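Local coordinates for probable glutaredoxin ssr2061 (Synechocystis sp., PDB 4MJE), which probably reduces low-molecular-weight disulfides and protein disulfides as a glutathione-dependent oxidoreductase of the glutaredoxin family, at residues Ile18-Trp23 with Arg31-Leu36. The protein carries 1 engineered substitution. Numbering follows the deposited sequence.
Sequences IEIYTW and RALALL
Ile20 meets Ala32, Leu33 and Leu36 in a wholly apolar contact, its beta-branched side chain offering two branches from one strand position. Its longer branch, with CG1 anti to the backbone N (chi1 -177°) and the chain extended, brings CD1 to 3.7 Å from Ala32 CB; the bare methyl of an alanine suits this place because it lets the isoleucine reach close to the helix. The longer Leu33 and Leu36 carry their terminal methyls from the helix across to the strand. The shorter branch turns to Leu33, its CG2 lying 3.9 Å from Leu33 CD2. Leu36 touches both branches, its CD1 standing 4.1 Å from Ile20 CD1 and from Ile20 CG2. Cut back to an alanine, Ile20 would lose both branches, which is likely to open a gap facing Leu33 and Leu36.

Looser contacts extend the packing along the strand: Ile18 CG2 approaches Leu36 CD2 at 4.4 Å, and Thr22 CG2 lies 4.2 Å from Leu33 CD1. Thr22 thus gives its methyl to the apolar layer while its OG1 hydrogen-bonds to Glu45.

Strand 18-22 and helix 27-39 open the beta-alpha-beta unit of the thioredoxin fold; the axes of strand 18-22 and helix segment 31-36 come within 10.1 Å, nearly antiparallel (157°). With no hydrogen bond linking the two segments, their direct association rests on the shape and burial of aliphatic groups.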
# COMPACT_ATOMS: atom_id res chain seq x y z
N ILE A 18 0.77 -3.58 3.61
CA ILE A 18 0.67 -2.55 2.59
C ILE A 18 0.21 -3.19 1.29
O ILE A 18 0.83 -4.13 0.80
CB ILE A 18 2.01 -1.83 2.39
CG1 ILE A 18 2.48 -1.21 3.71
CG2 ILE A 18 1.89 -0.76 1.32
CD1 ILE A 18 3.91 -0.72 3.72
N GLU A 19 -0.90 -2.69 0.75
CA GLU A 19 -1.53 -3.26 -0.44
C GLU A 19 -1.78 -2.18 -1.47
O GLU A 19 -2.24 -1.08 -1.13
CB GLU A 19 -2.88 -3.89 -0.11
CG GLU A 19 -2.84 -4.96 0.95
CD GLU A 19 -4.22 -5.25 1.50
OE1 GLU A 19 -4.87 -6.22 1.04
OE2 GLU A 19 -4.67 -4.51 2.39
N ILE A 20 -1.49 -2.50 -2.72
CA ILE A 20 -1.84 -1.60 -3.81
C ILE A 20 -2.42 -2.38 -4.98
O ILE A 20 -1.82 -3.36 -5.43
CB ILE A 20 -0.62 -0.75 -4.27
CG1 ILE A 20 -1.05 0.24 -5.36
CG2 ILE A 20 0.57 -1.61 -4.72
CD1 ILE A 20 -0.02 1.26 -5.72
N TYR A 21 -3.61 -1.97 -5.41
CA TYR A 21 -4.27 -2.51 -6.59
C TYR A 21 -3.89 -1.68 -7.82
O TYR A 21 -3.93 -0.44 -7.78
CB TYR A 21 -5.80 -2.49 -6.47
CG TYR A 21 -6.44 -3.25 -5.33
CD1 TYR A 21 -7.17 -4.41 -5.56
CD2 TYR A 21 -6.40 -2.76 -4.03
CE1 TYR A 21 -7.82 -5.07 -4.52
CE2 TYR A 21 -7.04 -3.42 -2.99
CZ TYR A 21 -7.73 -4.55 -3.25
OH TYR A 21 -8.39 -5.17 -2.22
N THR A 22 -3.51 -2.36 -8.90
CA THR A 22 -2.98 -1.66 -10.06
C THR A 22 -3.42 -2.30 -11.37
O THR A 22 -3.84 -3.45 -11.42
CB THR A 22 -1.44 -1.74 -10.09
OG1 THR A 22 -1.08 -3.11 -10.25
CG2 THR A 22 -0.79 -1.20 -8.85
N TRP A 23 -3.28 -1.51 -12.45
CA TRP A 23 -2.97 -2.06 -13.75
C TRP A 23 -1.49 -1.76 -13.99
O TRP A 23 -1.02 -0.67 -13.69
CB TRP A 23 -3.86 -1.45 -14.85
CG TRP A 23 -5.15 -2.17 -15.05
CD1 TRP A 23 -5.74 -3.03 -14.16
CD2 TRP A 23 -6.01 -2.11 -16.20
NE1 TRP A 23 -6.92 -3.50 -14.70
CE2 TRP A 23 -7.10 -2.96 -15.95
CE3 TRP A 23 -5.96 -1.42 -17.42
CZ2 TRP A 23 -8.13 -3.14 -16.87
CZ3 TRP A 23 -6.99 -1.59 -18.32
CH2 TRP A 23 -8.06 -2.44 -18.04
N ARG A 31 3.41 5.49 -11.02
CA ARG A 31 3.96 6.52 -10.15
C ARG A 31 3.83 6.14 -8.67
O ARG A 31 4.72 6.41 -7.86
CB ARG A 31 3.25 7.86 -10.43
CG ARG A 31 3.86 9.08 -9.78
CD ARG A 31 3.18 10.36 -10.21
NE ARG A 31 3.26 10.51 -11.66
CZ ARG A 31 2.44 11.25 -12.40
NH1 ARG A 31 1.46 11.94 -11.83
NH2 ARG A 31 2.61 11.30 -13.71
N ALA A 32 2.70 5.54 -8.29
CA ALA A 32 2.47 5.13 -6.91
C ALA A 32 3.44 4.00 -6.55
O ALA A 32 4.03 3.97 -5.48
CB ALA A 32 1.03 4.70 -6.73
N LEU A 33 3.62 3.05 -7.47
CA LEU A 33 4.57 1.96 -7.26
C LEU A 33 5.98 2.49 -7.07
O LEU A 33 6.71 1.99 -6.22
CB LEU A 33 4.54 1.00 -8.44
CG LEU A 33 3.31 0.08 -8.52
CD1 LEU A 33 3.26 -0.58 -9.90
CD2 LEU A 33 3.28 -0.96 -7.42
N ALA A 34 6.35 3.51 -7.84
CA ALA A 34 7.67 4.09 -7.70
C ALA A 34 7.89 4.63 -6.31
O ALA A 34 8.95 4.44 -5.73
CB ALA A 34 7.88 5.17 -8.72
N LEU A 35 6.89 5.31 -5.76
CA LEU A 35 7.03 5.88 -4.43
C LEU A 35 7.20 4.79 -3.36
O LEU A 35 8.06 4.89 -2.48
CB LEU A 35 5.82 6.76 -4.10
CG LEU A 35 5.89 7.50 -2.76
CD1 LEU A 35 7.15 8.36 -2.61
CD2 LEU A 35 4.67 8.35 -2.59
N LEU A 36 6.39 3.74 -3.43
CA LEU A 36 6.47 2.65 -2.48
C LEU A 36 7.82 1.95 -2.56
O LEU A 36 8.42 1.60 -1.54
CB LEU A 36 5.32 1.66 -2.68
CG LEU A 36 3.93 2.21 -2.36
CD1 LEU A 36 2.84 1.24 -2.80
CD2 LEU A 36 3.80 2.51 -0.87